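Local coordinates for protein phenylacetaldehyde dehydrogenase (PDB 4O5H) that probably catalyses the NAD+-dependent oxidation of phenylacetaldehyde to phenylacetate, as a member of the aldehyde dehydrogenase family, at residues E165-V178 with D498-A511. Residues are numbered along the deposited sequence; the frame is centred on the assembly and turned at random. Where two conformers were deposited one is given.
Sequences EIFAYTRKEPVGVV and DQYTESKSVMMNYA
Glu165 lays its CB over one face of the Tyr510 ring, 3.8 Å from its centroid, while its carbonyl O accepts a hydrogen bond from Tyr510 N; a water joins Glu165 OE2 to Tyr510 OH. Ile166 CG2 meets Met507 CG at 3.6 Å. From Phe167-Met508 to Glu173-Glu502 the backbones form antiparallel hydrogen-bonded pairs at every second residue. Tyr169, its CG wedged between backbone N and carbonyl carbon (chi1 65°), spreads its ring across Val506, whose CB stands 3.7 Å from the ring centroid, and Met508 CE reaches the ring edge. This long antiparallel arm, flanked by the short strand 153-154, belongs to the oligomerisation region of aldehyde dehydrogenases: residues 505-508 pair in parallel with a strand of the second subunit, continuing the sheet. Arg171 bends at chi3 (50°) to grip Glu173 OE2 side-on through NE and NH2. On the face that also bears Thr170 and Ser503, extended Lys172 carries NZ to Asp498 OD1 (3.0 Å) from above the carboxylate plane. Glu173 OE2 also receives a salt-bridging hydrogen bond from Lys504 NZ (2.8 Å) on its syn lone pair; Lys504 NZ also bonds Ile461 O of the second subunit. Val175 N donates to Tyr500 O, and Val178 CG1 touches Tyr500 CE2.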
loop_
_atom_site.group_PDB
_atom_site.type_symbol
_atom_site.label_atom_id
_atom_site.label_comp_id
_atom_site.label_asym_id
_atom_site.label_seq_id
_atom_site.Cartn_x
_atom_site.Cartn_y
_atom_site.Cartn_z
ATOM N N GLU A 165 31.066 13.904 2.470
ATOM C CA GLU A 165 30.790 14.054 3.896
ATOM C C GLU A 165 29.280 14.219 4.038
ATOM O O GLU A 165 28.759 15.331 4.112
ATOM C CB GLU A 165 31.564 15.233 4.484
ATOM C CG GLU A 165 33.074 14.966 4.545
ATOM C CD GLU A 165 33.848 16.128 5.094
ATOM O OE1 GLU A 165 34.097 17.094 4.344
ATOM O OE2 GLU A 165 34.176 16.061 6.292
ATOM N N ILE A 166 28.620 13.076 4.032
ATOM C CA ILE A 166 27.171 12.976 4.025
ATOM C C ILE A 166 26.722 12.238 5.291
ATOM O O ILE A 166 27.247 11.176 5.590
ATOM C CB ILE A 166 26.694 12.193 2.795
ATOM C CG1 ILE A 166 27.083 12.938 1.516
ATOM C CG2 ILE A 166 25.207 11.953 2.854
ATOM C CD1 ILE A 166 26.427 14.296 1.351
ATOM N N PHE A 167 25.786 12.856 6.018
ATOM C CA PHE A 167 25.120 12.226 7.137
ATOM C C PHE A 167 23.687 11.951 6.690
ATOM O O PHE A 167 22.983 12.886 6.379
ATOM C CB PHE A 167 25.150 13.157 8.334
ATOM C CG PHE A 167 24.340 12.671 9.499
ATOM C CD1 PHE A 167 24.691 11.482 10.154
ATOM C CD2 PHE A 167 23.265 13.402 9.963
ATOM C CE1 PHE A 167 23.956 11.031 11.237
ATOM C CE2 PHE A 167 22.525 12.968 11.055
ATOM C CZ PHE A 167 22.858 11.769 11.689
ATOM N N ALA A 168 23.269 10.687 6.683
ATOM C CA ALA A 168 21.974 10.276 6.111
ATOM C C ALA A 168 21.236 9.267 6.986
ATOM O O ALA A 168 21.870 8.408 7.598
ATOM C CB ALA A 168 22.195 9.667 4.732
ATOM N N TYR A 169 19.933 9.475 7.140
ATOM C CA TYR A 169 19.092 8.693 8.020
ATOM C C TYR A 169 17.642 8.781 7.602
ATOM O O TYR A 169 17.311 9.536 6.732
ATOM C CB TYR A 169 19.254 9.124 9.472
ATOM C CG TYR A 169 18.791 10.529 9.815
ATOM C CD1 TYR A 169 19.634 11.633 9.651
ATOM C CD2 TYR A 169 17.527 10.758 10.334
ATOM C CE1 TYR A 169 19.197 12.918 9.960
ATOM C CE2 TYR A 169 17.087 12.059 10.671
ATOM C CZ TYR A 169 17.941 13.129 10.476
ATOM O OH TYR A 169 17.535 14.393 10.788
ATOM N N THR A 170 16.812 7.895 8.149
ATOM C CA THR A 170 15.383 7.906 7.959
ATOM C C THR A 170 14.681 8.166 9.294
ATOM O O THR A 170 15.178 7.771 10.381
ATOM C CB THR A 170 14.835 6.610 7.317
ATOM O OG1 THR A 170 15.077 5.512 8.192
ATOM C CG2 THR A 170 15.499 6.352 5.972
ATOM N N ARG A 171 13.570 8.877 9.210
ATOM C CA ARG A 171 12.652 9.137 10.321
ATOM C C ARG A 171 11.364 8.502 10.018
ATOM O O ARG A 171 10.917 8.509 8.855
ATOM C CB ARG A 171 12.251 10.588 10.381
ATOM C CG ARG A 171 13.291 11.519 10.839
ATOM C CD ARG A 171 12.910 12.987 10.610
ATOM N NE ARG A 171 11.601 13.384 11.087
ATOM C CZ ARG A 171 11.281 13.706 12.331
ATOM N NH1 ARG A 171 12.183 13.721 13.307
ATOM N NH2 ARG A 171 10.040 14.031 12.597
ATOM N N LYS A 172 10.709 7.960 11.029
ATOM C CA LYS A 172 9.397 7.416 10.810
ATOM C C LYS A 172 8.417 8.389 11.436
ATOM O O LYS A 172 8.527 8.681 12.612
ATOM C CB LYS A 172 9.310 5.990 11.353
ATOM C CG LYS A 172 10.096 5.025 10.508
ATOM C CD LYS A 172 9.812 3.594 10.900
ATOM C CE LYS A 172 10.648 2.642 10.052
ATOM N NZ LYS A 172 10.588 1.290 10.705
ATOM N N GLU A 173 7.574 9.006 10.623
ATOM C CA GLU A 173 6.638 9.982 11.134
ATOM C C GLU A 173 5.263 9.347 11.110
ATOM O O GLU A 173 5.025 8.440 10.327
ATOM C CB GLU A 173 6.684 11.217 10.258
ATOM C CG GLU A 173 8.098 11.822 10.239
ATOM C CD GLU A 173 8.181 13.131 9.477
ATOM O OE1 GLU A 173 7.298 13.392 8.640
ATOM O OE2 GLU A 173 9.165 13.883 9.720
ATOM N N PRO A 174 4.368 9.774 11.987
ATOM C CA PRO A 174 2.998 9.250 11.861
ATOM C C PRO A 174 2.424 9.578 10.479
ATOM O O PRO A 174 2.680 10.651 9.947
ATOM C CB PRO A 174 2.206 9.992 12.942
ATOM C CG PRO A 174 3.115 11.012 13.508
ATOM C CD PRO A 174 4.504 10.773 13.033
ATOM N N VAL A 175 1.650 8.666 9.916
ATOM C CA VAL A 175 1.095 8.936 8.590
ATOM C C VAL A 175 0.187 10.159 8.650
ATOM O O VAL A 175 0.076 10.884 7.672
ATOM C CB VAL A 175 0.480 7.686 7.951
ATOM C CG1 VAL A 175 -0.786 7.220 8.675
ATOM C CG2 VAL A 175 0.232 7.909 6.476
ATOM N N GLY A 176 -0.472 10.363 9.807
ATOM C CA GLY A 176 -1.334 11.513 10.021
ATOM C C GLY A 176 -2.715 11.182 10.556
ATOM O O GLY A 176 -2.848 10.509 11.568
ATOM N N VAL A 177 -3.737 11.645 9.858
ATOM C CA VAL A 177 -5.110 11.384 10.222
ATOM C C VAL A 177 -5.585 10.108 9.504
ATOM O O VAL A 177 -5.493 9.987 8.277
ATOM C CB VAL A 177 -5.993 12.572 9.822
ATOM C CG1 VAL A 177 -7.443 12.281 10.092
ATOM C CG2 VAL A 177 -5.569 13.842 10.574
ATOM N N VAL A 178 -6.115 9.169 10.262
ATOM C CA VAL A 178 -6.536 7.885 9.731
ATOM C C VAL A 178 -8.041 7.781 9.781
ATOM O O VAL A 178 -8.655 7.941 10.852
ATOM C CB VAL A 178 -5.921 6.743 10.550
ATOM C CG1 VAL A 178 -6.375 5.383 10.040
ATOM C CG2 VAL A 178 -4.396 6.828 10.525
ATOM N N ASP A 498 4.683 -0.139 11.081
ATOM C CA ASP A 498 5.334 0.504 9.935
ATOM C C ASP A 498 4.322 1.067 8.945
ATOM O O ASP A 498 4.566 2.073 8.309
ATOM C CB ASP A 498 6.311 -0.458 9.221
ATOM C CG ASP A 498 7.521 -0.853 10.105
ATOM O OD1 ASP A 498 7.946 -0.076 11.003
ATOM O OD2 ASP A 498 8.038 -1.986 9.891
ATOM N N GLN A 499 3.184 0.415 8.797
ATOM C CA GLN A 499 2.160 0.886 7.873
ATOM C C GLN A 499 1.343 2.078 8.362
ATOM O O GLN A 499 0.545 2.615 7.609
ATOM C CB GLN A 499 1.257 -0.290 7.483
ATOM C CG GLN A 499 2.077 -1.352 6.716
ATOM C CD GLN A 499 1.236 -2.507 6.158
ATOM O OE1 GLN A 499 0.012 -2.372 6.015
ATOM N NE2 GLN A 499 1.895 -3.640 5.851
ATOM N N TYR A 500 1.507 2.470 9.620
ATOM C CA TYR A 500 0.901 3.719 10.129
ATOM C C TYR A 500 1.947 4.841 10.237
ATOM O O TYR A 500 1.683 5.895 10.818
ATOM C CB TYR A 500 0.232 3.489 11.476
ATOM C CG TYR A 500 -1.156 2.888 11.378
ATOM C CD1 TYR A 500 -1.342 1.561 11.020
ATOM C CD2 TYR A 500 -2.270 3.643 11.666
ATOM C CE1 TYR A 500 -2.619 1.003 10.922
ATOM C CE2 TYR A 500 -3.559 3.092 11.593
ATOM C CZ TYR A 500 -3.715 1.765 11.210
ATOM O OH TYR A 500 -4.986 1.242 11.136
ATOM N N THR A 501 3.143 4.593 9.690
ATOM C CA THR A 501 4.149 5.608 9.578
ATOM C C THR A 501 4.464 5.911 8.116
ATOM O O THR A 501 4.165 5.127 7.236
ATOM C CB THR A 501 5.460 5.227 10.263
ATOM O OG1 THR A 501 6.061 4.136 9.585
ATOM C CG2 THR A 501 5.246 4.903 11.714
ATOM N N GLU A 502 5.031 7.102 7.901
ATOM C CA GLU A 502 5.504 7.559 6.614
ATOM C C GLU A 502 6.999 7.847 6.801
ATOM O O GLU A 502 7.397 8.501 7.756
ATOM C CB GLU A 502 4.741 8.820 6.201
ATOM C CG GLU A 502 5.011 9.292 4.771
ATOM C CD GLU A 502 4.230 8.580 3.711
ATOM O OE1 GLU A 502 3.115 8.105 4.014
ATOM O OE2 GLU A 502 4.681 8.573 2.537
ATOM N N SER A 503 7.831 7.280 5.929
ATOM C CA SER A 503 9.264 7.367 6.081
ATOM C C SER A 503 9.769 8.659 5.429
ATOM O O SER A 503 9.374 9.002 4.304
ATOM C CB SER A 503 9.910 6.150 5.421
ATOM O OG SER A 503 11.300 6.097 5.650
ATOM N N LYS A 504 10.598 9.398 6.137
ATOM C CA LYS A 504 11.258 10.584 5.610
ATOM C C LYS A 504 12.753 10.322 5.601
ATOM O O LYS A 504 13.348 10.108 6.668
ATOM C CB LYS A 504 10.928 11.822 6.461
ATOM C CG LYS A 504 11.706 13.095 6.085
ATOM C CD LYS A 504 11.403 14.271 6.997
ATOM C CE LYS A 504 10.051 14.872 6.706
ATOM N NZ LYS A 504 9.622 15.811 7.799
ATOM N N SER A 505 13.364 10.356 4.429
ATOM C CA SER A 505 14.808 10.294 4.342
ATOM C C SER A 505 15.398 11.710 4.547
ATOM O O SER A 505 14.856 12.676 4.064
ATOM C CB SER A 505 15.242 9.750 3.003
ATOM O OG SER A 505 14.862 8.409 2.875
ATOM N N VAL A 506 16.514 11.786 5.264
ATOM C CA VAL A 506 17.211 13.026 5.528
ATOM C C VAL A 506 18.668 12.844 5.120
ATOM O O VAL A 506 19.304 11.863 5.524
ATOM C CB VAL A 506 17.137 13.394 7.025
ATOM C CG1 VAL A 506 17.806 14.739 7.294
ATOM C CG2 VAL A 506 15.671 13.455 7.468
ATOM N N MET A 507 19.203 13.780 4.350
ATOM C CA MET A 507 20.554 13.661 3.853
ATOM C C MET A 507 21.238 15.001 3.940
ATOM O O MET A 507 20.888 15.926 3.230
ATOM C CB MET A 507 20.533 13.167 2.399
ATOM C CG MET A 507 21.910 12.912 1.799
ATOM S SD MET A 507 21.846 12.502 0.025
ATOM C CE MET A 507 21.969 10.761 -0.120
ATOM N N MET A 508 22.232 15.082 4.813
ATOM C CA MET A 508 22.912 16.330 5.129
ATOM C C MET A 508 24.344 16.300 4.614
ATOM O O MET A 508 25.124 15.427 4.965
ATOM C CB MET A 508 22.961 16.537 6.613
ATOM C CG MET A 508 21.618 16.473 7.303
ATOM S SD MET A 508 21.639 17.317 8.895
ATOM C CE MET A 508 20.024 16.957 9.524
ATOM N N ASN A 509 24.685 17.275 3.789
ATOM C CA ASN A 509 26.056 17.462 3.369
ATOM C C ASN A 509 26.714 18.413 4.355
ATOM O O ASN A 509 26.397 19.613 4.379
ATOM C CB ASN A 509 26.107 18.036 1.970
ATOM C CG ASN A 509 27.512 18.383 1.522
ATOM O OD1 ASN A 509 28.509 18.022 2.105
ATOM N ND2 ASN A 509 27.570 19.120 0.434
ATOM N N TYR A 510 27.615 17.880 5.157
ATOM C CA TYR A 510 28.231 18.685 6.197
ATOM C C TYR A 510 29.674 19.105 5.875
ATOM O O TYR A 510 30.421 19.468 6.757
ATOM C CB TYR A 510 28.153 17.944 7.519
ATOM C CG TYR A 510 28.898 16.649 7.610
ATOM C CD1 TYR A 510 30.221 16.610 8.031
ATOM C CD2 TYR A 510 28.255 15.426 7.347
ATOM C CE1 TYR A 510 30.900 15.406 8.166
ATOM C CE2 TYR A 510 28.920 14.222 7.488
ATOM C CZ TYR A 510 30.234 14.230 7.922
ATOM O OH TYR A 510 30.905 13.060 8.026
ATOM N N ALA A 511 30.059 19.012 4.613
ATOM C CA ALA A 511 31.426 19.272 4.211
ATOM C C ALA A 511 31.701 20.770 4.413
ATOM O O ALA A 511 30.793 21.548 4.273
ATOM C CB ALA A 511 31.618 18.891 2.749
ATOM O OXT ALA A 511 32.787 21.235 4.776
HETATM O O HOH W 1 30.104 16.034 0.947
HETATM O O HOH W 2 33.640 13.621 8.280
HETATM O O HOH W 3 6.262 15.835 7.905
HETATM O O HOH W 4 1.560 10.780 5.118
#